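Local coordinates for putative ketosteroid isomerase (Parabacteroides distasonis ATCC 8503, PDB 3KE7), which is of unknown function but, as a putative ketosteroid isomerase with an NTF2-like, SnoaL-type fold, probably binds a small molecule in its pocket, at residues B[43-48]-B[58-63]; B[70-75]-B[95-100]; B[107-112]-B[122-127]. All blocks are in the same frame, centred on the assembly; numbering follows the deposited sequence. Where two conformers were deposited one is given.

Contact 1 (B[43-48]-B[58-63]); sequences VIYFDP and EQLRTY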
loop_
_atom_site.group_PDB
_atom_site.type_symbol
_atom_site.label_atom_id
_atom_site.label_comp_id
_atom_site.label_asym_id
_atom_site.label_seq_id
_atom_site.Cartn_x
_atom_site.Cartn_y
_atom_site.Cartn_z
ATOM N N VAL B 43 -3.152 -5.956 11.092
ATOM C CA VAL B 43 -2.563 -4.827 10.409
ATOM C C VAL B 43 -1.062 -5.044 10.125
ATOM O O VAL B 43 -0.335 -5.603 10.931
ATOM C CB VAL B 43 -2.800 -3.543 11.236
ATOM C CG1 VAL B 43 -2.036 -3.620 12.629
ATOM C CG2 VAL B 43 -2.412 -2.300 10.459
ATOM N N ILE B 44 -0.640 -4.571 8.969
ATOM C CA ILE B 44 0.739 -4.522 8.559
ATOM C C ILE B 44 1.067 -3.042 8.399
ATOM O O ILE B 44 0.327 -2.294 7.793
ATOM C CB ILE B 44 0.955 -5.258 7.208
ATOM C CG1 ILE B 44 0.516 -6.714 7.267
ATOM C CG2 ILE B 44 2.404 -5.119 6.725
ATOM C CD1 ILE B 44 1.235 -7.527 8.210
ATOM N N TYR B 45 2.236 -2.630 8.859
ATOM C CA TYR B 45 2.628 -1.216 8.858
ATOM C C TYR B 45 4.102 -1.011 8.492
ATOM O O TYR B 45 5.003 -1.737 8.955
ATOM C CB TYR B 45 2.418 -0.672 10.295
ATOM C CG TYR B 45 2.863 0.764 10.551
ATOM C CD1 TYR B 45 4.180 1.041 10.807
ATOM C CD2 TYR B 45 1.938 1.844 10.599
ATOM C CE1 TYR B 45 4.607 2.305 11.040
ATOM C CE2 TYR B 45 2.357 3.110 10.852
ATOM C CZ TYR B 45 3.722 3.344 11.039
ATOM O OH TYR B 45 4.159 4.641 11.305
ATOM N N PHE B 46 4.337 -0.021 7.622
ATOM C CA PHE B 46 5.646 0.456 7.268
ATOM C C PHE B 46 5.756 1.959 7.515
ATOM O O PHE B 46 4.825 2.714 7.258
ATOM C CB PHE B 46 5.928 0.343 5.756
ATOM C CG PHE B 46 5.885 -1.026 5.147
ATOM C CD1 PHE B 46 7.029 -1.823 5.051
ATOM C CD2 PHE B 46 4.739 -1.490 4.531
ATOM C CE1 PHE B 46 7.019 -3.042 4.343
ATOM C CE2 PHE B 46 4.772 -2.744 3.850
ATOM C CZ PHE B 46 5.890 -3.469 3.752
ATOM N N ASP B 47 6.954 2.388 7.913
ATOM C CA ASP B 47 7.294 3.804 7.892
ATOM C C ASP B 47 8.809 3.895 7.740
ATOM O O ASP B 47 9.482 2.891 7.781
ATOM C CB ASP B 47 6.732 4.644 9.067
ATOM C CG ASP B 47 7.456 4.459 10.382
ATOM O OD1 ASP B 47 8.665 4.129 10.439
ATOM O OD2 ASP B 47 6.809 4.790 11.440
ATOM N N PRO B 48 9.335 5.074 7.510
ATOM C CA PRO B 48 10.767 5.190 7.201
ATOM C C PRO B 48 11.716 4.896 8.314
ATOM O O PRO B 48 12.926 4.897 8.047
ATOM C CB PRO B 48 10.908 6.659 6.770
ATOM C CG PRO B 48 9.576 7.028 6.278
ATOM C CD PRO B 48 8.644 6.344 7.219
ATOM N N GLU B 58 -0.742 -5.853 18.041
ATOM C CA GLU B 58 0.007 -5.709 19.266
ATOM C C GLU B 58 1.371 -5.055 19.040
ATOM O O GLU B 58 1.801 -4.226 19.835
ATOM C CB GLU B 58 0.094 -7.036 20.031
ATOM C CG GLU B 58 -1.280 -7.471 20.519
ATOM C CD GLU B 58 -2.060 -6.295 21.162
ATOM O OE1 GLU B 58 -1.533 -5.668 22.104
ATOM O OE2 GLU B 58 -3.174 -5.966 20.697
ATOM N N GLN B 59 2.030 -5.403 17.938
ATOM C CA GLN B 59 3.297 -4.756 17.555
ATOM C C GLN B 59 3.069 -3.297 17.224
ATOM O O GLN B 59 3.874 -2.432 17.600
ATOM C CB GLN B 59 3.952 -5.405 16.353
ATOM C CG GLN B 59 4.816 -6.595 16.658
ATOM C CD GLN B 59 5.517 -7.132 15.425
ATOM O OE1 GLN B 59 5.580 -6.470 14.377
ATOM N NE2 GLN B 59 6.048 -8.346 15.535
ATOM N N LEU B 60 1.993 -3.020 16.493
ATOM C CA LEU B 60 1.655 -1.642 16.141
ATOM C C LEU B 60 1.444 -0.812 17.424
ATOM O O LEU B 60 1.915 0.309 17.538
ATOM C CB LEU B 60 0.420 -1.582 15.248
ATOM C CG LEU B 60 0.163 -0.178 14.691
ATOM C CD1 LEU B 60 1.218 0.232 13.640
ATOM C CD2 LEU B 60 -1.255 -0.109 14.122
ATOM N N ARG B 61 0.671 -1.347 18.353
ATOM C CA ARG B 61 0.382 -0.704 19.630
ATOM C C ARG B 61 1.663 -0.393 20.380
ATOM O O ARG B 61 1.851 0.733 20.821
ATOM C CB ARG B 61 -0.560 -1.566 20.461
ATOM C CG ARG B 61 -0.912 -0.899 21.761
ATOM C CD ARG B 61 -1.634 -1.856 22.719
ATOM N NE ARG B 61 -2.589 -2.688 22.011
ATOM C CZ ARG B 61 -3.790 -2.301 21.609
ATOM N NH1 ARG B 61 -4.231 -1.061 21.852
ATOM N NH2 ARG B 61 -4.567 -3.173 20.953
ATOM N N THR B 62 2.546 -1.354 20.511
ATOM C CA THR B 62 3.833 -1.146 21.171
ATOM C C THR B 62 4.639 -0.027 20.535
ATOM O O THR B 62 5.213 0.818 21.223
ATOM C CB THR B 62 4.629 -2.470 21.161
ATOM O OG1 THR B 62 3.851 -3.436 21.876
ATOM C CG2 THR B 62 6.018 -2.296 21.829
ATOM N N TYR B 63 4.667 0.012 19.203
ATOM C CA TYR B 63 5.372 1.059 18.483
ATOM C C TYR B 63 4.752 2.454 18.764
ATOM O O TYR B 63 5.444 3.425 19.106
ATOM C CB TYR B 63 5.321 0.748 16.987
ATOM C CG TYR B 63 6.028 1.733 16.119
ATOM C CD1 TYR B 63 7.377 1.956 16.263
ATOM C CD2 TYR B 63 5.348 2.429 15.123
ATOM C CE1 TYR B 63 8.035 2.860 15.453
ATOM C CE2 TYR B 63 6.000 3.287 14.282
ATOM C CZ TYR B 63 7.347 3.519 14.477
ATOM O OH TYR B 63 8.056 4.432 13.688
#
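Helix 57-65 of the NTF2-like fold packs on strand 43-46 of the curved sheet, L60 and Y63 facing V43, Y45 and D47. The short helix and strand segments run 8.9 Å apart at closest approach, their directions 42° from parallel. L60 straddles two strand residues with its forked end: CD1 settles against the Y45 ring, 3.5 Å from its CD2, while CD2 of L60 lies 3.9 Å from V43 CG1. One turn further along the helix, Y63 meets the outer part of the Y45 ring, its CE2 3.7 Å from Y45 CE1; the two planes are turned obliquely to each other.

Both phenols end on one carboxylate oxygen. D47 OD2 accepts from Y63 OH at 2.6 Å through its syn lone pair, and Y45 OH donates to the same atom from the anti side at 2.7 Å. CG of Y45 lies anti to the backbone N (chi1 176°), which puts the ring beside L60 and its hydroxyl next to D47. Further bonds come from S49, whose backbone N meets D47 OD1 and whose OG bonds to Y63 OH. Gripped through both oxygens, the D47 carboxylate is fixed in rotation, and it probably helps to fix the Y45 hydroxyl; the nearest atoms of the Y45 side chain and the bound bicine are about 5 Å apart.

Contact 2 (B[70-75]-B[95-100]); sequences PPADHF and LDSYLS. With BCN (bicine), chain F.
F75 and S97 pair across the antiparallel hairpin of strands 74-85 and 88-99, where residues 70-75 lead into the edge strand of the NTF2-like sheet beside the bicine pocket. The backbone makes one hydrogen bond between the segments where the loop runs into the strand: Y98 N donates to H74 O at 2.9 Å, with an N-H...O angle of 159°. F75 and S97 form a non-hydrogen-bonded pair, and next to it the CA of F75 approaches D96 O to 2.9 Å in a CA-H...O contact. The H74 carbonyl oxygen also lies at the edge of the Y98 ring, in its plane.

Apolar packing occurs in two patches. In the first, with CG between its backbone N and carbonyl carbon (chi1 59°), the F75 ring leads away from the partner strand, and its CD1 still comes 3.7 Å from L95 CD1; L27 and A28 of helix 15-28 border this phenylalanine as well. In the second, L99 directs one methyl at the incoming loop, CD2 lying 3.9 Å from P71 CB and 3.8 Å from A72 CB. The A72 methyl, still in the loop, lies close to both S97 OG and Y98 O.

On the polar side, the D96 carboxylate is directed away from residues 70-75, and its OD1 makes a salt bridge with K105 of the next strand. The ligand contacts come from P71, L95 and S97, which line one wall of the bicine pocket without a hydrogen bond to it. S97 OG remains 3.9 Å from bicine O6, L95 CD2 stands 3.9 Å from C6 of bicine, and P71 CD approaches the bicine hydroxyl O4 to 3.3 Å.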
loop_
_atom_site.group_PDB
_atom_site.type_symbol
_atom_site.label_atom_id
_atom_site.label_comp_id
_atom_site.label_asym_id
_atom_site.label_seq_id
_atom_site.Cartn_x
_atom_site.Cartn_y
_atom_site.Cartn_z
ATOM N N PRO B 70 -0.267 13.925 17.787
ATOM C CA PRO B 70 0.070 14.103 16.405
ATOM C C PRO B 70 1.376 14.881 16.317
ATOM O O PRO B 70 1.757 15.580 17.300
ATOM C CB PRO B 70 -1.124 14.912 15.836
ATOM C CG PRO B 70 -1.710 15.619 17.003
ATOM C CD PRO B 70 -1.412 14.764 18.210
ATOM N N PRO B 71 2.084 14.745 15.186
ATOM C CA PRO B 71 3.338 15.461 14.989
ATOM C C PRO B 71 3.126 16.889 14.498
ATOM O O PRO B 71 4.028 17.695 14.611
ATOM C CB PRO B 71 4.050 14.622 13.922
ATOM C CG PRO B 71 2.939 14.069 13.118
ATOM C CD PRO B 71 1.822 13.788 14.101
ATOM N N ALA B 72 1.943 17.176 13.934
ATOM C CA ALA B 72 1.661 18.484 13.347
ATOM C C ALA B 72 0.209 18.944 13.534
ATOM O O ALA B 72 -0.762 18.182 13.315
ATOM C CB ALA B 72 1.989 18.457 11.832
ATOM N N ASP B 73 0.068 20.208 13.912
ATOM C CA ASP B 73 -1.228 20.844 13.928
ATOM C C ASP B 73 -1.715 21.026 12.538
ATOM O O ASP B 73 -2.896 20.873 12.287
ATOM C CB ASP B 73 -1.187 22.233 14.580
ATOM C CG ASP B 73 -1.543 22.211 16.031
ATOM O OD1 ASP B 73 -2.347 21.342 16.438
ATOM O OD2 ASP B 73 -1.035 23.079 16.773
ATOM N N HIS B 74 -0.830 21.399 11.613
ATOM C CA HIS B 74 -1.279 21.605 10.242
ATOM C C HIS B 74 -0.630 20.678 9.206
ATOM O O HIS B 74 0.551 20.313 9.300
ATOM C CB HIS B 74 -1.144 23.053 9.825
ATOM C CG HIS B 74 -1.809 23.348 8.518
ATOM N ND1 HIS B 74 -3.138 23.067 8.286
ATOM C CD2 HIS B 74 -1.329 23.873 7.372
ATOM C CE1 HIS B 74 -3.447 23.411 7.048
ATOM N NE2 HIS B 74 -2.366 23.899 6.470
ATOM N N PHE B 75 -1.451 20.303 8.232
ATOM C CA PHE B 75 -1.065 19.400 7.160
ATOM C C PHE B 75 -2.031 19.569 6.020
ATOM O O PHE B 75 -3.155 19.970 6.229
ATOM C CB PHE B 75 -1.042 17.936 7.652
ATOM C CG PHE B 75 -2.377 17.417 8.199
ATOM C CD1 PHE B 75 -3.416 17.058 7.345
ATOM C CD2 PHE B 75 -2.563 17.239 9.576
ATOM C CE1 PHE B 75 -4.636 16.535 7.858
ATOM C CE2 PHE B 75 -3.769 16.743 10.086
ATOM C CZ PHE B 75 -4.807 16.383 9.216
ATOM N N LEU B 95 0.945 13.887 1.587
ATOM C CA LEU B 95 0.642 14.717 2.738
ATOM C C LEU B 95 1.777 15.648 3.034
ATOM O O LEU B 95 2.886 15.205 3.232
ATOM C CB LEU B 95 0.410 13.844 3.971
ATOM C CG LEU B 95 -0.164 14.552 5.246
ATOM C CD1 LEU B 95 -1.615 14.820 5.035
ATOM C CD2 LEU B 95 0.021 13.661 6.478
ATOM N N ASP B 96 1.510 16.955 3.049
ATOM C CA ASP B 96 2.507 17.927 3.543
ATOM C C ASP B 96 2.201 18.201 5.068
ATOM O O ASP B 96 1.156 18.676 5.369
ATOM C CB ASP B 96 2.443 19.225 2.738
ATOM C CG ASP B 96 2.992 19.099 1.320
ATOM O OD1 ASP B 96 3.619 18.082 0.956
ATOM O OD2 ASP B 96 2.750 20.054 0.555
ATOM N N SER B 97 3.104 17.780 5.949
ATOM C CA SER B 97 2.983 17.892 7.412
ATOM C C SER B 97 3.877 19.024 7.883
ATOM O O SER B 97 5.107 18.903 7.815
ATOM C CB SER B 97 3.442 16.575 8.066
ATOM O OG SER B 97 3.255 16.551 9.481
ATOM N N TYR B 98 3.264 20.055 8.442
ATOM C CA TYR B 98 3.991 21.244 8.926
ATOM C C TYR B 98 4.361 21.127 10.410
ATOM O O TYR B 98 3.510 21.297 11.279
ATOM C CB TYR B 98 3.144 22.469 8.668
ATOM C CG TYR B 98 3.024 22.789 7.195
ATOM C CD1 TYR B 98 2.076 22.148 6.382
ATOM C CD2 TYR B 98 3.879 23.713 6.600
ATOM C CE1 TYR B 98 1.982 22.427 5.039
ATOM C CE2 TYR B 98 3.794 23.994 5.251
ATOM C CZ TYR B 98 2.853 23.352 4.473
ATOM O OH TYR B 98 2.782 23.639 3.136
ATOM N N LEU B 99 5.619 20.761 10.674
ATOM C CA LEU B 99 6.141 20.677 12.039
ATOM C C LEU B 99 6.671 22.077 12.403
ATOM O O LEU B 99 7.744 22.478 11.918
ATOM C CB LEU B 99 7.271 19.624 12.146
ATOM C CG LEU B 99 7.006 18.193 11.633
ATOM C CD1 LEU B 99 8.124 17.250 12.079
ATOM C CD2 LEU B 99 5.667 17.663 12.107
ATOM N N SER B 100 5.901 22.811 13.220
ATOM C CA SER B 100 6.226 24.203 13.637
ATOM C C SER B 100 6.766 25.038 12.458
ATOM O O SER B 100 5.977 25.606 11.692
ATOM C CB SER B 100 7.189 24.224 14.836
HETATM N N1 BCN F . 2.855 10.129 10.652
HETATM C C1 BCN F . 3.932 9.259 11.143
HETATM C C2 BCN F . 5.047 10.099 11.792
HETATM O O21 BCN F . 6.137 9.568 12.094
HETATM O O22 BCN F . 4.830 11.312 12.002
HETATM C C3 BCN F . 1.544 9.472 10.787
HETATM C C4 BCN F . 1.013 9.619 12.213
HETATM O O4 BCN F . 1.130 11.013 12.537
HETATM C C5 BCN F . 3.119 10.416 9.252
HETATM C C6 BCN F . 2.384 11.664 8.835
HETATM O O6 BCN F . 2.604 12.723 9.805
#

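Contact 3 (B[107-112]-B[122-127]); sequences NCTEVY and IIQTHW. With BCN (bicine), chain F.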
loop_
_atom_site.group_PDB
_atom_site.type_symbol
_atom_site.label_atom_id
_atom_site.label_comp_id
_atom_site.label_asym_id
_atom_site.label_seq_id
_atom_site.Cartn_x
_atom_site.Cartn_y
_atom_site.Cartn_z
ATOM N N ASN B 107 4.307 10.276 1.290
ATOM C CA ASN B 107 3.491 9.362 0.488
ATOM C C ASN B 107 2.755 8.451 1.498
ATOM O O ASN B 107 3.336 8.037 2.511
ATOM C CB ASN B 107 4.388 8.443 -0.328
ATOM C CG ASN B 107 5.310 9.167 -1.261
ATOM O OD1 ASN B 107 4.873 9.964 -2.104
ATOM N ND2 ASN B 107 6.610 8.843 -1.176
ATOM N N CYS B 108 1.516 8.102 1.198
ATOM C CA CYS B 108 0.773 7.186 2.039
ATOM C C CYS B 108 -0.187 6.285 1.278
ATOM O O CYS B 108 -0.979 6.773 0.445
ATOM C CB CYS B 108 -0.007 7.949 3.105
ATOM S SG CYS B 108 -0.802 6.868 4.355
ATOM N N THR B 109 -0.135 4.998 1.613
ATOM C CA THR B 109 -1.143 4.048 1.226
ATOM C C THR B 109 -1.777 3.467 2.489
ATOM O O THR B 109 -1.065 2.868 3.321
ATOM C CB THR B 109 -0.571 2.905 0.426
ATOM O OG1 THR B 109 0.128 3.420 -0.700
ATOM C CG2 THR B 109 -1.684 1.912 -0.027
ATOM N N GLU B 110 -3.083 3.567 2.613
ATOM C CA GLU B 110 -3.842 2.918 3.661
ATOM C C GLU B 110 -4.791 1.932 2.985
ATOM O O GLU B 110 -5.404 2.272 1.941
ATOM C CB GLU B 110 -4.700 3.913 4.476
ATOM C CG GLU B 110 -3.991 5.042 5.093
ATOM C CD GLU B 110 -3.304 4.680 6.388
ATOM O OE1 GLU B 110 -3.136 3.479 6.645
ATOM O OE2 GLU B 110 -2.936 5.618 7.172
ATOM N N VAL B 111 -4.902 0.719 3.519
ATOM C CA VAL B 111 -5.940 -0.195 3.070
ATOM C C VAL B 111 -6.907 -0.387 4.255
ATOM O O VAL B 111 -6.500 -0.819 5.313
ATOM C CB VAL B 111 -5.412 -1.524 2.631
ATOM C CG1 VAL B 111 -6.593 -2.387 2.144
ATOM C CG2 VAL B 111 -4.374 -1.355 1.488
ATOM N N TYR B 112 -8.192 -0.044 4.035
ATOM C CA TYR B 112 -9.268 -0.211 4.993
ATOM C C TYR B 112 -10.154 -1.375 4.567
ATOM O O TYR B 112 -10.380 -1.593 3.357
ATOM C CB TYR B 112 -10.169 1.041 5.033
ATOM C CG TYR B 112 -9.631 2.267 5.754
ATOM C CD1 TYR B 112 -8.669 3.066 5.188
ATOM C CD2 TYR B 112 -10.155 2.644 6.981
ATOM C CE1 TYR B 112 -8.250 4.231 5.784
ATOM C CE2 TYR B 112 -9.717 3.782 7.624
ATOM C CZ TYR B 112 -8.758 4.574 7.018
ATOM O OH TYR B 112 -8.343 5.752 7.646
ATOM N N ILE B 122 -8.285 -0.186 9.418
ATOM C CA ILE B 122 -7.052 -0.227 8.667
ATOM C C ILE B 122 -6.380 -1.613 8.845
ATOM O O ILE B 122 -6.137 -2.080 9.960
ATOM C CB ILE B 122 -6.084 0.890 9.105
ATOM C CG1 ILE B 122 -6.682 2.250 8.750
ATOM C CG2 ILE B 122 -4.703 0.727 8.443
ATOM C CD1 ILE B 122 -5.898 3.428 9.345
ATOM N N ILE B 123 -6.089 -2.244 7.703
ATOM C CA ILE B 123 -5.377 -3.498 7.659
ATOM C C ILE B 123 -3.958 -3.343 7.093
ATOM O O ILE B 123 -3.153 -4.232 7.245
ATOM C CB ILE B 123 -6.120 -4.611 6.910
ATOM C CG1 ILE B 123 -6.251 -4.330 5.436
ATOM C CG2 ILE B 123 -7.520 -4.752 7.534
ATOM C CD1 ILE B 123 -6.681 -5.582 4.622
ATOM N N GLN B 124 -3.650 -2.215 6.499
ATOM C CA GLN B 124 -2.299 -1.965 6.000
ATOM C C GLN B 124 -2.031 -0.487 5.930
ATOM O O GLN B 124 -2.862 0.273 5.438
ATOM C CB GLN B 124 -2.112 -2.585 4.600
ATOM C CG GLN B 124 -0.682 -2.564 4.077
ATOM C CD GLN B 124 -0.151 -1.253 3.510
ATOM O OE1 GLN B 124 1.043 -1.130 3.376
ATOM N NE2 GLN B 124 -1.059 -0.270 3.163
ATOM N N THR B 125 -0.834 -0.085 6.358
ATOM C CA THR B 125 -0.400 1.306 6.324
ATOM C C THR B 125 1.021 1.330 5.790
ATOM O O THR B 125 1.894 0.555 6.248
ATOM C CB THR B 125 -0.391 1.928 7.731
ATOM O OG1 THR B 125 -1.725 1.928 8.246
ATOM C CG2 THR B 125 0.217 3.291 7.711
ATOM N N HIS B 126 1.269 2.197 4.820
ATOM C CA HIS B 126 2.608 2.417 4.281
ATOM C C HIS B 126 2.840 3.913 4.167
ATOM O O HIS B 126 2.253 4.580 3.322
ATOM C CB HIS B 126 2.769 1.748 2.898
ATOM C CG HIS B 126 4.199 1.615 2.422
ATOM N ND1 HIS B 126 4.604 0.551 1.624
ATOM C CD2 HIS B 126 5.283 2.430 2.546
ATOM C CE1 HIS B 126 5.885 0.732 1.299
ATOM N NE2 HIS B 126 6.334 1.822 1.892
ATOM N N TRP B 127 3.697 4.445 5.063
ATOM C CA TRP B 127 4.125 5.819 5.041
ATOM C C TRP B 127 5.534 5.874 4.484
ATOM O O TRP B 127 6.395 5.088 4.916
ATOM C CB TRP B 127 4.176 6.424 6.461
ATOM C CG TRP B 127 2.851 6.709 7.071
ATOM C CD1 TRP B 127 2.191 5.979 7.975
ATOM C CD2 TRP B 127 2.019 7.837 6.769
ATOM N NE1 TRP B 127 0.996 6.585 8.291
ATOM C CE2 TRP B 127 0.877 7.743 7.572
ATOM C CE3 TRP B 127 2.174 8.951 5.959
ATOM C CZ2 TRP B 127 -0.153 8.686 7.521
ATOM C CZ3 TRP B 127 1.178 9.927 5.931
ATOM C CH2 TRP B 127 0.010 9.771 6.694
HETATM N N1 BCN F . 2.855 10.129 10.652
HETATM C C1 BCN F . 3.932 9.259 11.143
HETATM C C2 BCN F . 5.047 10.099 11.792
HETATM O O21 BCN F . 6.137 9.568 12.094
HETATM O O22 BCN F . 4.830 11.312 12.002
HETATM C C3 BCN F . 1.544 9.472 10.787
HETATM C C4 BCN F . 1.013 9.619 12.213
HETATM O O4 BCN F . 1.130 11.013 12.537
HETATM C C5 BCN F . 3.119 10.416 9.252
HETATM C C6 BCN F . 2.384 11.664 8.835
HETATM O O6 BCN F . 2.604 12.723 9.805
HETATM O O HOH W 1 -1.499 5.716 9.468
#
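E110 OE1 accepts through its syn lone pair from T125 OG1, 2.6 Å away across the strand pair. The glutamate chain is bent at its second torsion (chi2 -81°), which lays it alongside T125. Its other oxygen, OE2, accepts from a water 2.7 Å away, and that water takes the W127 NE1 hydrogen at 2.9 Å, in the plane of the indole.

Main-chain bonds join T109 with H126 in both directions, and V111 N bonds to Q124 O. The strands form the central antiparallel hairpin of the NTF2-like sheet, interrupted by a classic beta bulge: V111 O accepts from I123 N at 2.8 Å and only weakly from Q124 N at 3.4 Å. On the face of T109 and Q124 the sheet meets the second subunit, where Q124 OE1 bonds to T109 OG1 of the neighbouring chain.

On the face of C108, E110 and T125 the W127 indole lies between C108 and bicine. C108 SG sits 3.6 Å from the centroid of the six-membered ring, 6° off the normal, and bicine C5 lies over the opposite face. Replacing W127 with an alanine would probably leave the C108 sulfur and the bicine without their shared aromatic partner, and the water that bridges to E110 without the N-H that donates to it. I122 CG1 rests over one face of the Y112 ring, 3.6 Å from its centroid, and Y112 OH bonds to E23.

Contacts 1 and 3 are buried, whereas contact 2 is partly exposed at the outer strand. Strands 43-46 and 120-129 are neighbours, so contacts 1 and 3 join through backbone bonds of I44 and F46 with T125, and both reach the second subunit; contact 2 touches no other protein chain. Contact 3 holds two strands by main-chain bonds in regular register except at one bulge, contact 1 relies on side chains alone between helix and strand, and contact 2 combines a single backbone hydrogen bond with apolar touches. Contacts 2 and 3 meet where L95 packs on W127, and touch bicine through an aromatic face (contact 3) or through P71, L95 and the S97 hydroxyl without hydrogen bonds (contact 2).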